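PDB 6U4B: WbbM protein from Klebsiella pneumoniae, which is a trimeric, bifunctional O-antigen polymerase, each chain probably carrying two glycosyltransferase modules. Local coordinates for residues 53-58 / 65-70; 76-81 / 249-254. All coordinates share one frame; numbering follows the deposited sequence.

How the contacts relate
Contacts 1 and 2 follow one another along the chain and belong to the same N-terminal DUF4422 region, with centres about 15 Å apart. Contact 1 folds the loop between strand 47-51 and helix 76-79 back on itself, and contact 2 ties that short helix to the start of helix 253-272. The two meet directly: G53 CA lies 3.5 Å from N76 CB, and N56 ND2 packs 3.6 Å from P77 CD. T83, on helix 82-91, bonds to D66 of the first and to the carbonyl of C80 in the second. Both also border a second subunit, and both are remote from the magnesium site of D406, D408 and H560 in the family 8 region.

Contact 1 of 2, residues 53-58 / 65-70; sequences GKANSC and GDDTGD
The carboxylate of D66 spans the backbone N-H groups of G53 and K54, and this is the tight end of the contact. D66 OD2 accepts a hydrogen bond from G53 N (2.7 Å) and D66 OD1 one from K54 N (3.2 Å); both donors arrive on the syn sides, the first 30° out of the carboxylate plane. D66 puts CG between its own N and carbonyl carbon (chi1 61°), turning the group toward the start of the 3-10 turn 54-56. S73 and T83 grip the same oxygens from elsewhere in the chain. These bonds pinch together the two ends of an excursion within the irregular loop that follows strand 47-51, a parallel neighbour of strand 29-35 in the DUF4422 sheet. Beside them, K54 CD lies 3.6 Å from G65 CA, and the methyl of A55 touches D67 CB at 3.9 Å. Farther out the contact becomes watery. The K54 chain runs extended across the D67 carboxylate and bends at its last torsion, which leaves NZ 4.5 Å from D67 OD2, too far for direct pairing. One water accepts from K54 NZ and lies within hydrogen-bonding distance of D67 OD2 and K54 O; a second accepts from NZ and donates to D67 OD1, while E60 takes the direct salt bridge from the ammonium.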
loop_
_atom_site.group_PDB
_atom_site.type_symbol
_atom_site.label_atom_id
_atom_site.label_comp_id
_atom_site.label_asym_id
_atom_site.label_seq_id
_atom_site.Cartn_x
_atom_site.Cartn_y
_atom_site.Cartn_z
ATOM N N GLY A 53 12.403 0.962 -34.767
ATOM C CA GLY A 53 12.421 1.772 -33.561
ATOM C C GLY A 53 11.366 1.388 -32.548
ATOM O O GLY A 53 10.921 2.239 -31.770
ATOM N N LYS A 54 10.949 0.120 -32.535
ATOM C CA LYS A 54 9.897 -0.300 -31.615
ATOM C C LYS A 54 10.363 -0.271 -30.165
ATOM O O LYS A 54 9.535 -0.122 -29.262
ATOM C CB LYS A 54 9.396 -1.700 -31.986
ATOM C CG LYS A 54 8.147 -2.133 -31.214
ATOM C CD LYS A 54 7.573 -3.446 -31.740
ATOM C CE LYS A 54 6.261 -3.784 -31.050
ATOM N NZ LYS A 54 6.452 -4.084 -29.604
ATOM N N ALA A 55 11.672 -0.400 -29.926
ATOM C CA ALA A 55 12.196 -0.303 -28.568
ATOM C C ALA A 55 11.908 1.051 -27.932
ATOM O O ALA A 55 11.862 1.151 -26.700
ATOM C CB ALA A 55 13.704 -0.570 -28.561
ATOM N N ASN A 56 11.727 2.094 -28.737
ATOM C CA ASN A 56 11.399 3.416 -28.225
ATOM C C ASN A 56 9.904 3.713 -28.266
ATOM O O ASN A 56 9.485 4.788 -27.823
ATOM C CB ASN A 56 12.162 4.489 -29.007
ATOM C CG ASN A 56 13.670 4.332 -28.899
ATOM O OD1 ASN A 56 14.178 3.665 -27.999
ATOM N ND2 ASN A 56 14.396 4.954 -29.825
ATOM N N SER A 57 9.098 2.794 -28.783
ATOM C CA SER A 57 7.659 2.976 -28.884
ATOM C C SER A 57 6.941 2.136 -27.837
ATOM O O SER A 57 7.369 1.028 -27.500
ATOM C CB SER A 57 7.158 2.599 -30.282
ATOM O OG SER A 57 5.744 2.479 -30.309
ATOM N N CYS A 58 5.838 2.678 -27.323
ATOM C CA CYS A 58 4.945 1.942 -26.439
ATOM C C CYS A 58 3.788 1.286 -27.180
ATOM O O CYS A 58 2.947 0.644 -26.541
ATOM C CB CYS A 58 4.380 2.869 -25.355
ATOM S SG CYS A 58 5.600 3.531 -24.207
ATOM N N GLY A 65 8.508 -6.077 -34.465
ATOM C CA GLY A 65 9.425 -4.967 -34.363
ATOM C C GLY A 65 10.844 -5.353 -34.734
ATOM O O GLY A 65 11.167 -6.508 -35.004
ATOM N N ASP A 66 11.709 -4.343 -34.749
ATOM C CA ASP A 66 13.137 -4.533 -34.953
ATOM C C ASP A 66 13.895 -4.680 -33.635
ATOM O O ASP A 66 15.117 -4.498 -33.614
ATOM C CB ASP A 66 13.717 -3.362 -35.752
ATOM C CG ASP A 66 13.538 -2.032 -35.041
ATOM O OD1 ASP A 66 12.784 -1.982 -34.044
ATOM O OD2 ASP A 66 14.152 -1.036 -35.467
ATOM N N ASP A 67 13.199 -5.004 -32.539
ATOM C CA ASP A 67 13.774 -4.924 -31.200
ATOM C C ASP A 67 13.830 -6.274 -30.494
ATOM O O ASP A 67 13.846 -6.317 -29.260
ATOM C CB ASP A 67 12.995 -3.915 -30.350
ATOM C CG ASP A 67 11.536 -4.289 -30.200
ATOM O OD1 ASP A 67 11.021 -5.039 -31.059
ATOM O OD2 ASP A 67 10.900 -3.829 -29.228
ATOM N N THR A 68 13.863 -7.375 -31.239
ATOM C CA THR A 68 14.012 -8.696 -30.651
ATOM C C THR A 68 15.381 -9.262 -30.999
ATOM O O THR A 68 15.972 -8.914 -32.026
ATOM C CB THR A 68 12.912 -9.649 -31.123
ATOM O OG1 THR A 68 12.849 -9.641 -32.555
ATOM C CG2 THR A 68 11.558 -9.237 -30.543
ATOM N N GLY A 69 15.881 -10.129 -30.124
ATOM C CA GLY A 69 17.207 -10.683 -30.304
ATOM C C GLY A 69 18.265 -9.596 -30.369
ATOM O O GLY A 69 18.155 -8.534 -29.747
ATOM N N ASP A 70 19.313 -9.870 -31.143
ATOM C CA ASP A 70 20.404 -8.921 -31.351
ATOM C C ASP A 70 19.917 -7.789 -32.252
ATOM O O ASP A 70 19.612 -8.012 -33.428
ATOM C CB ASP A 70 21.598 -9.648 -31.962
ATOM C CG ASP A 70 22.821 -8.764 -32.103
ATOM O OD1 ASP A 70 22.784 -7.593 -31.665
ATOM O OD2 ASP A 70 23.828 -9.253 -32.655
HETATM O O HOH W 1 8.666 -2.862 -27.750
HETATM O O HOH W 2 8.630 -6.380 -30.168
#

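Contact 2 of 2, residues 76-81 / 249-254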
loop_
_atom_site.group_PDB
_atom_site.type_symbol
_atom_site.label_atom_id
_atom_site.label_comp_id
_atom_site.label_asym_id
_atom_site.label_seq_id
_atom_site.Cartn_x
_atom_site.Cartn_y
_atom_site.Cartn_z
ATOM N N ASN A 76 17.302 3.853 -33.662
ATOM C CA ASN A 76 16.542 4.254 -34.844
ATOM C C ASN A 76 16.481 5.763 -35.072
ATOM O O ASN A 76 16.467 6.174 -36.245
ATOM C CB ASN A 76 15.126 3.669 -34.760
ATOM C CG ASN A 76 14.286 3.991 -35.986
ATOM O OD1 ASN A 76 14.411 3.345 -37.030
ATOM N ND2 ASN A 76 13.420 4.991 -35.862
ATOM N N PRO A 77 16.420 6.627 -34.050
ATOM C CA PRO A 77 16.486 8.072 -34.327
ATOM C C PRO A 77 17.737 8.495 -35.075
ATOM O O PRO A 77 17.742 9.574 -35.679
ATOM C CB PRO A 77 16.442 8.700 -32.927
ATOM C CG PRO A 77 15.683 7.723 -32.116
ATOM C CD PRO A 77 16.079 6.370 -32.637
ATOM N N PHE A 78 18.791 7.684 -35.058
ATOM C CA PHE A 78 20.066 8.028 -35.673
ATOM C C PHE A 78 20.430 7.120 -36.834
ATOM O O PHE A 78 20.992 7.589 -37.823
ATOM C CB PHE A 78 21.183 7.985 -34.614
ATOM C CG PHE A 78 20.754 8.495 -33.263
ATOM C CD1 PHE A 78 20.896 9.833 -32.934
ATOM C CD2 PHE A 78 20.196 7.636 -32.327
ATOM C CE1 PHE A 78 20.494 10.306 -31.696
ATOM C CE2 PHE A 78 19.790 8.103 -31.089
ATOM C CZ PHE A 78 19.941 9.439 -30.773
ATOM N N TYR A 79 20.114 5.830 -36.744
ATOM C CA TYR A 79 20.413 4.890 -37.815
ATOM C C TYR A 79 19.305 4.792 -38.855
ATOM O O TYR A 79 19.554 4.278 -39.952
ATOM C CB TYR A 79 20.681 3.498 -37.233
ATOM C CG TYR A 79 22.089 3.301 -36.722
ATOM C CD1 TYR A 79 22.552 3.991 -35.605
ATOM C CD2 TYR A 79 22.954 2.414 -37.350
ATOM C CE1 TYR A 79 23.842 3.809 -35.133
ATOM C CE2 TYR A 79 24.244 2.223 -36.885
ATOM C CZ TYR A 79 24.681 2.923 -35.776
ATOM O OH TYR A 79 25.961 2.737 -35.311
ATOM N N CYS A 80 18.103 5.260 -38.538
ATOM C CA CYS A 80 16.933 5.200 -39.433
ATOM C C CYS A 80 16.713 3.732 -39.808
ATOM O O CYS A 80 16.833 2.854 -38.939
ATOM C CB CYS A 80 17.125 6.143 -40.606
ATOM S SG CYS A 80 16.930 7.889 -40.187
ATOM N N GLU A 81 16.417 3.430 -41.077
ATOM C CA GLU A 81 16.095 2.069 -41.491
ATOM C C GLU A 81 17.258 1.096 -41.363
ATOM O O GLU A 81 17.063 -0.099 -41.609
ATOM C CB GLU A 81 15.598 2.059 -42.936
ATOM C CG GLU A 81 14.118 2.323 -43.088
ATOM C CD GLU A 81 13.818 3.719 -43.581
ATOM O OE1 GLU A 81 14.560 4.654 -43.213
ATOM O OE2 GLU A 81 12.843 3.875 -44.345
ATOM N N GLN A 249 16.566 16.091 -37.536
ATOM C CA GLN A 249 17.074 15.803 -38.874
ATOM C C GLN A 249 18.577 15.555 -38.850
ATOM O O GLN A 249 19.067 14.579 -39.432
ATOM C CB GLN A 249 16.732 16.944 -39.830
ATOM C CG GLN A 249 15.243 17.168 -40.057
ATOM C CD GLN A 249 14.648 18.180 -39.096
ATOM O OE1 GLN A 249 15.148 18.374 -37.987
ATOM N NE2 GLN A 249 13.575 18.837 -39.523
ATOM N N GLU A 250 19.326 16.435 -38.179
ATOM C CA GLU A 250 20.771 16.256 -38.070
ATOM C C GLU A 250 21.126 14.940 -37.391
ATOM O O GLU A 250 22.146 14.322 -37.726
ATOM C CB GLU A 250 21.388 17.422 -37.297
ATOM C CG GLU A 250 21.308 18.775 -37.995
ATOM C CD GLU A 250 21.830 19.901 -37.120
ATOM O OE1 GLU A 250 21.374 20.007 -35.963
ATOM O OE2 GLU A 250 22.701 20.670 -37.579
ATOM N N LYS A 251 20.297 14.492 -36.443
ATOM C CA LYS A 251 20.586 13.281 -35.682
ATOM C C LYS A 251 20.619 12.032 -36.556
ATOM O O LYS A 251 21.243 11.039 -36.169
ATOM C CB LYS A 251 19.557 13.101 -34.564
ATOM C CG LYS A 251 19.833 13.931 -33.321
ATOM C CD LYS A 251 18.538 14.309 -32.614
ATOM C CE LYS A 251 18.494 13.794 -31.192
ATOM N NZ LYS A 251 17.278 14.292 -30.492
ATOM N N ARG A 252 19.970 12.057 -37.719
ATOM C CA ARG A 252 20.016 10.962 -38.674
ATOM C C ARG A 252 21.360 10.876 -39.420
ATOM O O ARG A 252 21.399 10.289 -40.510
ATOM C CB ARG A 252 18.860 11.102 -39.670
ATOM C CG ARG A 252 17.492 11.224 -39.012
ATOM C CD ARG A 252 16.489 11.868 -39.951
ATOM N NE ARG A 252 16.171 11.011 -41.086
ATOM C CZ ARG A 252 15.866 11.471 -42.295
ATOM N NH1 ARG A 252 15.583 10.628 -43.279
ATOM N NH2 ARG A 252 15.859 12.778 -42.518
ATOM N N VAL A 253 22.433 11.424 -38.838
ATOM C CA VAL A 253 23.726 11.490 -39.514
ATOM C C VAL A 253 24.200 10.103 -39.926
ATOM O O VAL A 253 24.758 9.923 -41.016
ATOM C CB VAL A 253 24.750 12.190 -38.606
ATOM C CG1 VAL A 253 24.692 11.615 -37.213
ATOM C CG2 VAL A 253 26.166 12.050 -39.177
ATOM N N ILE A 254 23.969 9.101 -39.074
ATOM C CA ILE A 254 24.423 7.745 -39.373
ATOM C C ILE A 254 23.738 7.222 -40.628
ATOM O O ILE A 254 24.387 6.697 -41.540
ATOM C CB ILE A 254 24.172 6.821 -38.170
ATOM C CG1 ILE A 254 24.777 7.419 -36.899
ATOM C CG2 ILE A 254 24.752 5.436 -38.433
ATOM C CD1 ILE A 254 26.291 7.437 -36.891
#
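Y79 and I254 meet through their first torsions: Y79 CG stands anti to its carbonyl carbon (chi1 -82°), whereas I254 points CG2 away from its own backbone N and onto the tyrosine ring. That methyl, I254 CG2, sits over the centre of one face, 3.5 Å from the Y79 centroid and 6° off the normal, a CH-pi contact. The phenol is held at its far end by a hydrogen bond from OH to E238, outside the two segments. Beside the ring, F78 O comes within 3.3 Å of I254 CB, where F78 is also joined to G255 by a backbone hydrogen bond, and F78 CA makes a CA-H...O contact with K251 O, also at 3.3 Å. The same K251 oxygen lies at the edge of the F78 ring, near its plane, while CB and CG of the lysine brush CD1 and CE1. At C80, the first residue past the helix and of positive phi, CB points toward segment 249-254; R252 NE donates to C80 SG (3.3 Å), the sulfur lying 11° out of the guanidinium plane. F543 of the second subunit packs against both Y79 and I254, and its M547 against F78, so the contact is part of the subunit interface. The single-turn helix 76-79 and the C80 that follows it thus dock on the N-terminus of helix 253-272, with R252 at the N-cap position, joining two sequence-distant parts of the DUF4422 fold.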